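Local coordinates for protein alpha-pyrone synthesis polyketide synthase-like Pks18 (Mycobacterium tuberculosis, PDB 1TED) that probably extends medium- and long-chain acyl-CoA starters with malonyl-CoA to make tri- and tetraketide alpha-pyrones, acting as a homodimeric type III polyketide synthase, at residues M83-L88 against Y110-P115; G136-A141 against V153-E158; E295-N300 against G385-I390; V350-V355 against A374-P379. All blocks are in the same frame, centred on the assembly; numbering follows the deposited sequence.

Interaction 1: residues M83-L88 against Y110-P115; sequences MAVDPL and YEHAVP. With MYR (myristic acid), chain E.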
loop_
_atom_site.group_PDB
_atom_site.type_symbol
_atom_site.label_atom_id
_atom_site.label_comp_id
_atom_site.label_asym_id
_atom_site.label_seq_id
_atom_site.Cartn_x
_atom_site.Cartn_y
_atom_site.Cartn_z
ATOM N N MET A 83 -4.320 2.956 24.294
ATOM C CA MET A 83 -3.069 3.479 23.780
ATOM C C MET A 83 -1.859 2.625 24.147
ATOM O O MET A 83 -1.673 2.251 25.309
ATOM C CB MET A 83 -2.884 4.908 24.273
ATOM C CG MET A 83 -4.013 5.832 23.837
ATOM S SD MET A 83 -3.768 7.527 24.341
ATOM C CE MET A 83 -5.420 8.223 24.031
ATOM N N ALA A 84 -1.048 2.318 23.136
ATOM C CA ALA A 84 0.154 1.510 23.310
ATOM C C ALA A 84 1.143 2.288 24.156
ATOM O O ALA A 84 1.897 1.722 24.963
ATOM C CB ALA A 84 0.766 1.197 21.949
ATOM N N VAL A 85 1.117 3.601 23.956
ATOM C CA VAL A 85 1.988 4.535 24.650
ATOM C C VAL A 85 1.164 5.583 25.401
ATOM O O VAL A 85 0.057 5.924 24.983
ATOM C CB VAL A 85 2.929 5.227 23.626
ATOM C CG1 VAL A 85 3.251 6.639 24.057
ATOM C CG2 VAL A 85 4.209 4.408 23.472
ATOM N N ASP A 86 1.699 6.067 26.518
ATOM C CA ASP A 86 1.034 7.097 27.314
ATOM C C ASP A 86 1.687 8.408 26.912
ATOM O O ASP A 86 2.704 8.794 27.478
ATOM C CB ASP A 86 1.263 6.865 28.806
ATOM C CG ASP A 86 0.429 7.789 29.674
ATOM O OD1 ASP A 86 0.251 8.969 29.300
ATOM O OD2 ASP A 86 -0.045 7.335 30.736
ATOM N N PRO A 87 1.101 9.118 25.936
ATOM C CA PRO A 87 1.651 10.391 25.456
ATOM C C PRO A 87 2.055 11.412 26.530
ATOM O O PRO A 87 3.033 12.147 26.370
ATOM C CB PRO A 87 0.552 10.906 24.527
ATOM C CG PRO A 87 -0.695 10.336 25.139
ATOM C CD PRO A 87 -0.274 8.928 25.439
ATOM N N LEU A 88 1.319 11.450 27.631
ATOM C CA LEU A 88 1.627 12.406 28.686
ATOM C C LEU A 88 2.539 11.831 29.766
ATOM O O LEU A 88 2.831 12.498 30.760
ATOM C CB LEU A 88 0.329 12.914 29.318
ATOM C CG LEU A 88 -0.700 13.506 28.352
ATOM C CD1 LEU A 88 -1.891 13.997 29.145
ATOM C CD2 LEU A 88 -0.083 14.637 27.550
ATOM N N TYR A 110 6.673 0.145 15.328
ATOM C CA TYR A 110 7.007 -1.253 15.111
ATOM C C TYR A 110 7.015 -2.032 16.411
ATOM O O TYR A 110 6.403 -3.089 16.512
ATOM C CB TYR A 110 8.374 -1.376 14.437
ATOM C CG TYR A 110 8.722 -2.789 14.022
ATOM C CD1 TYR A 110 8.182 -3.352 12.866
ATOM C CD2 TYR A 110 9.596 -3.565 14.787
ATOM C CE1 TYR A 110 8.505 -4.650 12.475
ATOM C CE2 TYR A 110 9.927 -4.868 14.405
ATOM C CZ TYR A 110 9.378 -5.399 13.249
ATOM O OH TYR A 110 9.694 -6.677 12.878
ATOM N N GLU A 111 7.711 -1.498 17.408
ATOM C CA GLU A 111 7.827 -2.151 18.709
ATOM C C GLU A 111 6.480 -2.559 19.310
ATOM O O GLU A 111 6.342 -3.667 19.825
ATOM C CB GLU A 111 8.575 -1.235 19.679
ATOM C CG GLU A 111 8.867 -1.842 21.037
ATOM C CD GLU A 111 9.468 -0.829 21.996
ATOM O OE1 GLU A 111 10.311 -0.018 21.547
ATOM O OE2 GLU A 111 9.102 -0.846 23.193
ATOM N N HIS A 112 5.487 -1.676 19.242
ATOM C CA HIS A 112 4.166 -1.993 19.798
ATOM C C HIS A 112 3.201 -2.635 18.811
ATOM O O HIS A 112 2.313 -3.384 19.215
ATOM C CB HIS A 112 3.495 -0.744 20.391
ATOM C CG HIS A 112 4.130 -0.260 21.655
ATOM N ND1 HIS A 112 5.157 0.659 21.670
ATOM C CD2 HIS A 112 3.904 -0.591 22.948
ATOM C CE1 HIS A 112 5.537 0.874 22.917
ATOM N NE2 HIS A 112 4.792 0.128 23.713
ATOM N N ALA A 113 3.367 -2.348 17.524
ATOM C CA ALA A 113 2.458 -2.899 16.523
ATOM C C ALA A 113 2.592 -4.414 16.352
ATOM O O ALA A 113 1.586 -5.132 16.289
ATOM C CB ALA A 113 2.660 -2.187 15.175
ATOM N N VAL A 114 3.832 -4.894 16.302
ATOM C CA VAL A 114 4.108 -6.315 16.117
ATOM C C VAL A 114 3.374 -7.236 17.095
ATOM O O VAL A 114 2.614 -8.108 16.680
ATOM C CB VAL A 114 5.633 -6.595 16.191
ATOM C CG1 VAL A 114 5.898 -8.099 16.133
ATOM C CG2 VAL A 114 6.348 -5.863 15.054
ATOM N N PRO A 115 3.601 -7.062 18.409
ATOM C CA PRO A 115 2.936 -7.901 19.417
ATOM C C PRO A 115 1.416 -7.924 19.248
ATOM O O PRO A 115 0.786 -8.983 19.280
ATOM C CB PRO A 115 3.340 -7.242 20.735
ATOM C CG PRO A 115 4.661 -6.654 20.423
ATOM C CD PRO A 115 4.487 -6.077 19.052
HETATM C C1 MYR E . -3.867 11.898 23.837
HETATM O O1 MYR E . -4.346 11.296 24.794
HETATM O O2 MYR E . -4.076 13.106 23.718
HETATM C C2 MYR E . -3.016 11.158 22.802
HETATM C C3 MYR E . -3.732 11.091 21.452
HETATM C C4 MYR E . -2.898 10.324 20.423
HETATM C C5 MYR E . -3.585 10.291 19.056
HETATM C C6 MYR E . -3.701 11.682 18.425
HETATM C C7 MYR E . -2.346 12.258 18.001
HETATM C C8 MYR E . -1.725 11.484 16.836
HETATM C C9 MYR E . -2.582 11.579 15.572
HETATM C C10 MYR E . -2.019 10.685 14.467
HETATM C C11 MYR E . -2.910 10.728 13.224
HETATM C C12 MYR E . -2.380 9.795 12.134
HETATM C C13 MYR E . -3.323 9.792 10.929
HETATM C C14 MYR E . -2.829 8.832 9.845
HETATM O O HOH W 1 4.188 1.780 26.672
#

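Interaction 2: residues G136-A141 against V153-E158; sequences GLLVLA and VAIVKE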
loop_
_atom_site.group_PDB
_atom_site.type_symbol
_atom_site.label_atom_id
_atom_site.label_comp_id
_atom_site.label_asym_id
_atom_site.label_seq_id
_atom_site.Cartn_x
_atom_site.Cartn_y
_atom_site.Cartn_z
ATOM N N GLY A 136 -2.641 -17.883 1.294
ATOM C CA GLY A 136 -1.788 -17.338 0.247
ATOM C C GLY A 136 -1.597 -15.827 0.134
ATOM O O GLY A 136 -0.799 -15.368 -0.690
ATOM N N LEU A 137 -2.306 -15.048 0.942
ATOM C CA LEU A 137 -2.179 -13.590 0.883
ATOM C C LEU A 137 -2.344 -12.939 2.250
ATOM O O LEU A 137 -3.193 -13.324 3.051
ATOM C CB LEU A 137 -3.222 -13.001 -0.086
ATOM C CG LEU A 137 -3.327 -11.480 -0.268
ATOM C CD1 LEU A 137 -2.026 -10.916 -0.820
ATOM C CD2 LEU A 137 -4.471 -11.162 -1.223
ATOM N N LEU A 138 -1.514 -11.942 2.498
ATOM C CA LEU A 138 -1.539 -11.198 3.740
ATOM C C LEU A 138 -1.577 -9.725 3.372
ATOM O O LEU A 138 -0.625 -9.212 2.774
ATOM C CB LEU A 138 -0.278 -11.485 4.554
ATOM C CG LEU A 138 0.086 -10.456 5.627
ATOM C CD1 LEU A 138 -1.042 -10.312 6.618
ATOM C CD2 LEU A 138 1.341 -10.898 6.339
ATOM N N VAL A 139 -2.676 -9.047 3.700
ATOM C CA VAL A 139 -2.777 -7.619 3.399
ATOM C C VAL A 139 -2.673 -6.843 4.700
ATOM O O VAL A 139 -3.422 -7.076 5.658
ATOM C CB VAL A 139 -4.104 -7.262 2.686
ATOM C CG1 VAL A 139 -4.116 -5.779 2.319
ATOM C CG2 VAL A 139 -4.265 -8.106 1.442
ATOM N N LEU A 140 -1.733 -5.914 4.733
ATOM C CA LEU A 140 -1.517 -5.115 5.927
ATOM C C LEU A 140 -1.789 -3.643 5.626
ATOM O O LEU A 140 -1.197 -3.069 4.712
ATOM C CB LEU A 140 -0.077 -5.310 6.403
ATOM C CG LEU A 140 0.379 -4.792 7.768
ATOM C CD1 LEU A 140 0.474 -3.275 7.744
ATOM C CD2 LEU A 140 -0.573 -5.296 8.852
ATOM N N ALA A 141 -2.698 -3.042 6.391
ATOM C CA ALA A 141 -3.025 -1.638 6.208
ATOM C C ALA A 141 -2.715 -0.816 7.456
ATOM O O ALA A 141 -2.929 -1.273 8.589
ATOM C CB ALA A 141 -4.490 -1.484 5.839
ATOM N N VAL A 153 5.944 -8.687 7.602
ATOM C CA VAL A 153 6.991 -9.703 7.648
ATOM C C VAL A 153 6.974 -10.457 8.991
ATOM O O VAL A 153 7.051 -11.687 9.020
ATOM C CB VAL A 153 8.392 -9.078 7.429
ATOM C CG1 VAL A 153 9.467 -10.097 7.708
ATOM C CG2 VAL A 153 8.519 -8.578 5.998
ATOM N N ALA A 154 6.859 -9.722 10.095
ATOM C CA ALA A 154 6.835 -10.324 11.428
ATOM C C ALA A 154 5.645 -11.263 11.654
ATOM O O ALA A 154 5.757 -12.234 12.394
ATOM C CB ALA A 154 6.853 -9.227 12.504
ATOM N N ILE A 155 4.506 -10.968 11.031
ATOM C CA ILE A 155 3.324 -11.815 11.160
ATOM C C ILE A 155 3.591 -13.198 10.537
ATOM O O ILE A 155 3.321 -14.238 11.145
ATOM C CB ILE A 155 2.098 -11.170 10.467
ATOM C CG1 ILE A 155 1.688 -9.892 11.219
ATOM C CG2 ILE A 155 0.945 -12.159 10.424
ATOM C CD1 ILE A 155 0.450 -9.177 10.665
ATOM N N VAL A 156 4.130 -13.202 9.321
ATOM C CA VAL A 156 4.449 -14.443 8.621
ATOM C C VAL A 156 5.450 -15.267 9.446
ATOM O O VAL A 156 5.288 -16.476 9.619
ATOM C CB VAL A 156 5.053 -14.136 7.217
ATOM C CG1 VAL A 156 5.597 -15.417 6.560
ATOM C CG2 VAL A 156 3.989 -13.492 6.338
ATOM N N LYS A 157 6.485 -14.599 9.947
ATOM C CA LYS A 157 7.500 -15.271 10.748
ATOM C C LYS A 157 6.936 -15.754 12.077
ATOM O O LYS A 157 7.166 -16.897 12.476
ATOM C CB LYS A 157 8.693 -14.344 10.998
ATOM C CG LYS A 157 9.568 -14.131 9.764
ATOM C CD LYS A 157 10.868 -13.425 10.111
ATOM C CE LYS A 157 11.802 -13.389 8.915
ATOM N NZ LYS A 157 13.160 -12.965 9.321
ATOM N N GLU A 158 6.186 -14.889 12.750
ATOM C CA GLU A 158 5.594 -15.223 14.033
ATOM C C GLU A 158 4.546 -16.342 13.968
ATOM O O GLU A 158 4.561 -17.258 14.791
ATOM C CB GLU A 158 4.951 -13.981 14.636
ATOM C CG GLU A 158 5.201 -13.844 16.109
ATOM C CD GLU A 158 6.661 -13.610 16.396
ATOM O OE1 GLU A 158 7.201 -12.592 15.912
ATOM O OE2 GLU A 158 7.271 -14.444 17.099
#

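Interaction 3: residues E295-N300 against G385-I390; sequences EMLWDN and GMLFDI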
loop_
_atom_site.group_PDB
_atom_site.type_symbol
_atom_site.label_atom_id
_atom_site.label_comp_id
_atom_site.label_asym_id
_atom_site.label_seq_id
_atom_site.Cartn_x
_atom_site.Cartn_y
_atom_site.Cartn_z
ATOM N N GLU A 295 -27.148 4.384 -5.089
ATOM C CA GLU A 295 -26.825 3.829 -6.394
ATOM C C GLU A 295 -26.363 2.379 -6.278
ATOM O O GLU A 295 -26.787 1.527 -7.064
ATOM C CB GLU A 295 -25.749 4.673 -7.082
ATOM C CG GLU A 295 -25.750 4.516 -8.588
ATOM C CD GLU A 295 -27.011 5.078 -9.237
ATOM O OE1 GLU A 295 -28.123 4.824 -8.726
ATOM O OE2 GLU A 295 -26.898 5.772 -10.271
ATOM N N MET A 296 -25.506 2.104 -5.290
ATOM C CA MET A 296 -24.973 0.759 -5.051
ATOM C C MET A 296 -26.061 -0.231 -4.645
ATOM O O MET A 296 -26.089 -1.363 -5.126
ATOM C CB MET A 296 -23.876 0.812 -3.972
ATOM C CG MET A 296 -23.341 -0.546 -3.504
ATOM S SD MET A 296 -24.466 -1.429 -2.406
ATOM C CE MET A 296 -24.177 -0.587 -0.860
ATOM N N LEU A 297 -26.946 0.181 -3.746
ATOM C CA LEU A 297 -28.029 -0.693 -3.319
ATOM C C LEU A 297 -28.925 -1.002 -4.515
ATOM O O LEU A 297 -29.385 -2.137 -4.673
ATOM C CB LEU A 297 -28.855 -0.040 -2.206
ATOM C CG LEU A 297 -28.172 0.070 -0.837
ATOM C CD1 LEU A 297 -29.032 0.912 0.086
ATOM C CD2 LEU A 297 -27.952 -1.319 -0.240
ATOM N N TRP A 298 -29.176 0.001 -5.359
ATOM C CA TRP A 298 -30.014 -0.212 -6.534
ATOM C C TRP A 298 -29.401 -1.303 -7.411
ATOM O O TRP A 298 -30.118 -2.135 -7.956
ATOM C CB TRP A 298 -30.161 1.068 -7.358
ATOM C CG TRP A 298 -31.165 0.918 -8.480
ATOM C CD1 TRP A 298 -32.518 1.131 -8.409
ATOM C CD2 TRP A 298 -30.902 0.469 -9.817
ATOM N NE1 TRP A 298 -33.105 0.844 -9.614
ATOM C CE2 TRP A 298 -32.138 0.433 -10.496
ATOM C CE3 TRP A 298 -29.740 0.090 -10.505
ATOM C CZ2 TRP A 298 -32.248 0.034 -11.839
ATOM C CZ3 TRP A 298 -29.848 -0.305 -11.837
ATOM C CH2 TRP A 298 -31.095 -0.329 -12.489
ATOM N N ASP A 299 -28.076 -1.299 -7.548
ATOM C CA ASP A 299 -27.404 -2.318 -8.349
ATOM C C ASP A 299 -27.707 -3.696 -7.772
ATOM O O ASP A 299 -27.643 -4.696 -8.477
ATOM C CB ASP A 299 -25.882 -2.121 -8.356
ATOM C CG ASP A 299 -25.444 -0.914 -9.164
ATOM O OD1 ASP A 299 -26.040 -0.661 -10.227
ATOM O OD2 ASP A 299 -24.485 -0.232 -8.744
ATOM N N ASN A 300 -28.021 -3.748 -6.484
ATOM C CA ASN A 300 -28.326 -5.019 -5.848
ATOM C C ASN A 300 -29.799 -5.166 -5.502
ATOM O O ASN A 300 -30.150 -5.914 -4.594
ATOM C CB ASN A 300 -27.478 -5.195 -4.591
ATOM C CG ASN A 300 -26.000 -5.058 -4.871
ATOM O OD1 ASN A 300 -25.498 -3.960 -5.090
ATOM N ND2 ASN A 300 -25.298 -6.177 -4.883
ATOM N N GLY A 385 -16.816 1.357 0.879
ATOM C CA GLY A 385 -17.759 0.523 1.599
ATOM C C GLY A 385 -18.105 -0.803 0.950
ATOM O O GLY A 385 -17.493 -1.206 -0.048
ATOM N N MET A 386 -19.098 -1.481 1.525
ATOM C CA MET A 386 -19.532 -2.776 1.021
ATOM C C MET A 386 -20.945 -3.119 1.465
ATOM O O MET A 386 -21.426 -2.608 2.477
ATOM C CB MET A 386 -18.586 -3.876 1.533
ATOM C CG MET A 386 -18.807 -4.262 3.005
ATOM S SD MET A 386 -17.927 -5.770 3.548
ATOM C CE MET A 386 -17.760 -5.500 5.278
ATOM N N LEU A 387 -21.610 -3.971 0.690
ATOM C CA LEU A 387 -22.938 -4.473 1.026
ATOM C C LEU A 387 -22.602 -5.857 1.582
ATOM O O LEU A 387 -21.761 -6.550 1.013
ATOM C CB LEU A 387 -23.828 -4.626 -0.219
ATOM C CG LEU A 387 -25.162 -5.371 0.013
ATOM C CD1 LEU A 387 -26.063 -4.559 0.939
ATOM C CD2 LEU A 387 -25.879 -5.607 -1.307
ATOM N N PHE A 388 -23.231 -6.264 2.679
ATOM C CA PHE A 388 -22.917 -7.566 3.246
ATOM C C PHE A 388 -24.084 -8.268 3.923
ATOM O O PHE A 388 -25.104 -7.654 4.233
ATOM C CB PHE A 388 -21.749 -7.425 4.234
ATOM C CG PHE A 388 -22.080 -6.625 5.463
ATOM C CD1 PHE A 388 -22.703 -7.224 6.557
ATOM C CD2 PHE A 388 -21.784 -5.264 5.525
ATOM C CE1 PHE A 388 -23.027 -6.477 7.700
ATOM C CE2 PHE A 388 -22.103 -4.510 6.661
ATOM C CZ PHE A 388 -22.725 -5.119 7.748
ATOM N N ASP A 389 -23.914 -9.568 4.140
ATOM C CA ASP A 389 -24.907 -10.414 4.797
ATOM C C ASP A 389 -24.291 -11.151 5.997
ATOM O O ASP A 389 -23.212 -11.731 5.885
ATOM C CB ASP A 389 -25.448 -11.465 3.817
ATOM C CG ASP A 389 -26.664 -10.987 3.046
ATOM O OD1 ASP A 389 -27.057 -9.808 3.190
ATOM O OD2 ASP A 389 -27.231 -11.802 2.288
ATOM N N ILE A 390 -24.961 -11.104 7.144
ATOM C CA ILE A 390 -24.496 -11.828 8.323
ATOM C C ILE A 390 -25.487 -12.976 8.529
ATOM O O ILE A 390 -26.692 -12.758 8.713
ATOM C CB ILE A 390 -24.485 -10.958 9.606
ATOM C CG1 ILE A 390 -23.495 -9.796 9.469
ATOM C CG2 ILE A 390 -24.071 -11.819 10.807
ATOM C CD1 ILE A 390 -23.510 -8.852 10.668
#

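Interaction 4: residues V350-V355 against A374-P379; sequences VSLIFV and AFAFGP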
loop_
_atom_site.group_PDB
_atom_site.type_symbol
_atom_site.label_atom_id
_atom_site.label_comp_id
_atom_site.label_asym_id
_atom_site.label_seq_id
_atom_site.Cartn_x
_atom_site.Cartn_y
_atom_site.Cartn_z
ATOM N N VAL A 350 -9.153 0.423 11.512
ATOM C CA VAL A 350 -9.595 -0.631 12.410
ATOM C C VAL A 350 -11.050 -0.560 12.878
ATOM O O VAL A 350 -11.703 -1.594 13.045
ATOM C CB VAL A 350 -8.698 -0.644 13.668
ATOM C CG1 VAL A 350 -9.208 -1.662 14.669
ATOM C CG2 VAL A 350 -7.255 -0.926 13.273
ATOM N N SER A 351 -11.547 0.660 13.086
ATOM C CA SER A 351 -12.894 0.879 13.607
ATOM C C SER A 351 -14.050 0.191 12.901
ATOM O O SER A 351 -14.946 -0.355 13.543
ATOM C CB SER A 351 -13.162 2.375 13.708
ATOM O OG SER A 351 -12.234 2.968 14.600
ATOM N N LEU A 352 -14.038 0.205 11.581
ATOM C CA LEU A 352 -15.109 -0.433 10.848
ATOM C C LEU A 352 -15.207 -1.909 11.248
ATOM O O LEU A 352 -16.299 -2.447 11.392
ATOM C CB LEU A 352 -14.849 -0.282 9.345
ATOM C CG LEU A 352 -16.054 -0.274 8.405
ATOM C CD1 LEU A 352 -17.133 0.642 8.951
ATOM C CD2 LEU A 352 -15.605 0.184 7.016
ATOM N N ILE A 353 -14.070 -2.562 11.463
ATOM C CA ILE A 353 -14.105 -3.980 11.826
ATOM C C ILE A 353 -14.571 -4.233 13.266
ATOM O O ILE A 353 -15.168 -5.268 13.549
ATOM C CB ILE A 353 -12.738 -4.652 11.541
ATOM C CG1 ILE A 353 -12.456 -4.594 10.035
ATOM C CG2 ILE A 353 -12.757 -6.102 11.981
ATOM C CD1 ILE A 353 -11.056 -4.983 9.648
ATOM N N PHE A 354 -14.321 -3.283 14.166
ATOM C CA PHE A 354 -14.792 -3.412 15.546
ATOM C C PHE A 354 -16.310 -3.343 15.475
ATOM O O PHE A 354 -17.019 -4.039 16.197
ATOM C CB PHE A 354 -14.297 -2.258 16.413
ATOM C CG PHE A 354 -13.029 -2.547 17.154
ATOM C CD1 PHE A 354 -11.886 -2.951 16.479
ATOM C CD2 PHE A 354 -12.959 -2.342 18.528
ATOM C CE1 PHE A 354 -10.679 -3.142 17.162
ATOM C CE2 PHE A 354 -11.759 -2.528 19.224
ATOM C CZ PHE A 354 -10.612 -2.929 18.533
ATOM N N VAL A 355 -16.797 -2.487 14.583
ATOM C CA VAL A 355 -18.225 -2.303 14.387
ATOM C C VAL A 355 -18.909 -3.569 13.900
ATOM O O VAL A 355 -19.963 -3.952 14.408
ATOM C CB VAL A 355 -18.481 -1.165 13.387
ATOM C CG1 VAL A 355 -19.942 -1.157 12.955
ATOM C CG2 VAL A 355 -18.119 0.155 14.037
ATOM N N ALA A 374 -21.633 -1.182 5.015
ATOM C CA ALA A 374 -20.581 -0.589 5.812
ATOM C C ALA A 374 -19.854 0.394 4.907
ATOM O O ALA A 374 -19.757 0.182 3.694
ATOM C CB ALA A 374 -19.625 -1.658 6.306
ATOM N N PHE A 375 -19.390 1.495 5.482
ATOM C CA PHE A 375 -18.635 2.462 4.708
ATOM C C PHE A 375 -17.815 3.350 5.610
ATOM O O PHE A 375 -18.129 3.517 6.782
ATOM C CB PHE A 375 -19.538 3.304 3.784
ATOM C CG PHE A 375 -20.605 4.090 4.498
ATOM C CD1 PHE A 375 -20.292 5.242 5.197
ATOM C CD2 PHE A 375 -21.931 3.682 4.444
ATOM C CE1 PHE A 375 -21.284 5.978 5.830
ATOM C CE2 PHE A 375 -22.926 4.412 5.076
ATOM C CZ PHE A 375 -22.602 5.561 5.769
ATOM N N ALA A 376 -16.741 3.889 5.044
ATOM C CA ALA A 376 -15.838 4.774 5.755
ATOM C C ALA A 376 -15.340 5.794 4.744
ATOM O O ALA A 376 -15.669 5.708 3.552
ATOM C CB ALA A 376 -14.682 3.984 6.336
ATOM N N PHE A 377 -14.538 6.745 5.218
ATOM C CA PHE A 377 -14.033 7.806 4.356
ATOM C C PHE A 377 -12.517 7.876 4.272
ATOM O O PHE A 377 -11.828 7.972 5.286
ATOM C CB PHE A 377 -14.610 9.141 4.830
ATOM C CG PHE A 377 -16.105 9.137 4.915
ATOM C CD1 PHE A 377 -16.877 9.228 3.768
ATOM C CD2 PHE A 377 -16.744 8.945 6.139
ATOM C CE1 PHE A 377 -18.268 9.122 3.828
ATOM C CE2 PHE A 377 -18.138 8.835 6.218
ATOM C CZ PHE A 377 -18.902 8.923 5.060
ATOM N N GLY A 378 -12.008 7.819 3.045
ATOM C CA GLY A 378 -10.575 7.883 2.821
ATOM C C GLY A 378 -10.156 9.216 2.229
ATOM O O GLY A 378 -11.007 9.984 1.764
ATOM N N PRO A 379 -8.848 9.524 2.226
ATOM C CA PRO A 379 -8.366 10.791 1.671
ATOM C C PRO A 379 -8.830 11.045 0.243
ATOM O O PRO A 379 -9.225 10.125 -0.473
ATOM C CB PRO A 379 -6.845 10.681 1.810
ATOM C CG PRO A 379 -6.597 9.198 1.915
ATOM C CD PRO A 379 -7.734 8.717 2.750
#

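Interaction 1: residues M83-L88 against Y110-P115
A84 presses its methyl against the root of the H112 side chain, and this is the tight part of the contact. Its CB lies 3.7 Å from both CB and CG of H112. The imidazole has CG anti to the carbonyl carbon (chi1 -71°), which leads it off helix 102-125 toward the loop. There it is turned broadside to the alanine, with the carbonyl carbon A84 C above one ring face, displaced toward the rim. V85 adds a lighter touch farther out, its CG2 meeting H112 CE1 at 3.8 Å as the two side chains cross at about a right angle.

The polar side is looser. No direct hydrogen bond joins the two segments; instead a water donates to A84 O over 2.9 Å and makes a weak link of 3.4 Å to H112 NE2. The same carbonyl oxygen also accepts from R45, and A84 N bonds to D226, so the loop's position does not depend on the helix alone. The second ring nitrogen, ND1, has a weak hydrogen bond to L108 O within the helix.

While A84 faces the helix, M83 and P87 of the same loop touch the bound fatty acid. M83 stretches an extended chain until CE is 3.3 Å from O1 of the myristic acid, and P87 rests CG 3.4 Å from its C2, beside the carboxylate end. A loop backed by a helix and touching an acyl chain in this way is consistent with the wall of the substrate-binding tunnel for which this thiolase-fold enzyme is known.

Interaction 2: residues G136-A141 against V153-E158
I155 and V156 are the helix residues that meet the strand, where L138 and L140 receive them, and the sequence of helix 151-159 shows how its faces are divided. V153 comes first and points away from strand 135-142; it packs on R167 and on E261 of the second subunit. A154 packs on Y110 and V114 of helix 102-125. With I155 the chain turns to the sheet: its CB lies 4.2 Å from L138 CD2, and its terminal CD1 reaches along the strand to L140 CD2 at a looser 4.4 Å.

V156 gives the closest approach. Its CG2, the branch anti to the carbonyl carbon, meets L138 CD2 at 3.7 Å, the two side chains slanting across one another. L138 carries CG anti to its own N (chi1 160°), an orientation that brings CD2 within touch of both V156 and I155, which lie on adjoining sides of it. K157 has left the strand altogether and makes a salt bridge to E261 of the second subunit, while E158 packs on V118 of helix 102-125.

Helix and strand run at 137° to each other, with axes 10.1 Å apart, as successive elements of a beta-alpha-beta unit completed by strand 166-171. Every group that touches across this interface is a buried hydrocarbon, and no hydrogen bond fixes the pairing; its hold probably comes from the exclusion of water and the fit of branched side chains.

Interaction 3: residues E295-N300 against G385-I390
The amide group of N300 stands broadside to L387, whose methyl CD2 sits over the amide plane 3.6 Å from N300 CG; the two side chains approach from opposite directions. The other flat group of the helix end, the W298 indole, does not touch the strand and has D299 OD1 at its edge, in the ring plane. In this thiolase fold the contact sets the C-terminal end of helix 281-299 on strand 382-390, a member of the large mixed sheet.

L387 is the one strand side chain that the helix grips, and each part of it has its own partner. Its CB is met by M296, whose sulfur SD comes within 3.9 Å and whose CE follows at 4.1 Å. The methionine leaves the helix with CG anti to N and then bends at both later torsions (chi2 -75°, chi3 -79°), folding the thioether back so that sulfur and methyl both touch the leucine. L297 leaves its backbone to one side of the strand, but its end swings closer and crosses L387 at about a right angle.

Neighbouring strands pack on the same residues: M296 also packs on F253, and L297 and L387 share V373. Farther along the strand, D389 OD1 forms a salt bridge with R250 and a hydrogen bond with T371. At the helix terminus N300 N donates to L297 O over 2.8 Å, and the methyl CD2 of L297 lies 3.9 Å from CD1 of L387.

Interaction 4: residues V350-V355 against A374-P379
L352 makes all the close contacts of helix 350-355 with strand 374-378, and those between side chains are purely apolar. Its two methyls are divided between two alanines on the same face of the strand: CD2 rests 4.0 Å from A376 CB, and CD1 lies 4.3 Å from A374 CB. The leucine reaches down from the helix with CG anti to N (chi1 -152°), a torsion well off the staggered value, and spreads its fork along the strand.

A second kind of contact is between methyl and backbone. Between the alanines the peptide of F375 lies under the fork, with CD1 3.7 Å from F375 O and CD2 4.1 Å from F375 C. The small alanine side chains probably allow the leucine to come this close to the backbone. Helix and strand run nearly antiparallel, at 166° with axes 9.2 Å apart, as one helix of the thiolase fold lying on its mixed sheet. F375 itself points to the other side of that sheet, where it packs on V289 and V293 of helix 281-299.

Polar and aromatic contacts lie around this apolar centre. S351 OG bonds to M347 N near the start of the helix, and F354 meets F344 edge to face. A376 also packs on H313, and its side chain is about 5 Å from that of C175, the probable nucleophile. At the far end of the segment, P379 touches A148 of the second subunit.

How the interactions relate
The contacts form two pairs, one in each half of the chain. Interactions 1 and 2, with centres 19 Å apart, share helix-to-helix packing: Y110 OH lies 3.8 Å from A154 CB. Interactions 3 and 4 are closer, at 15 Å, and their adjacent strands are joined by a probable hydrogen bond of 2.8 Å from M386 N to A374 O; interaction 4 is nested inside the loop that interaction 3 closes. Interactions 2, 3 and 4 all reach the same mixed sheet. Functionally, interaction 4 borders the probable nucleophile C175, and interaction 1 touches the myristic acid. Interaction 3 lies across the chain's centre from interaction 1, with centres about 36 Å apart.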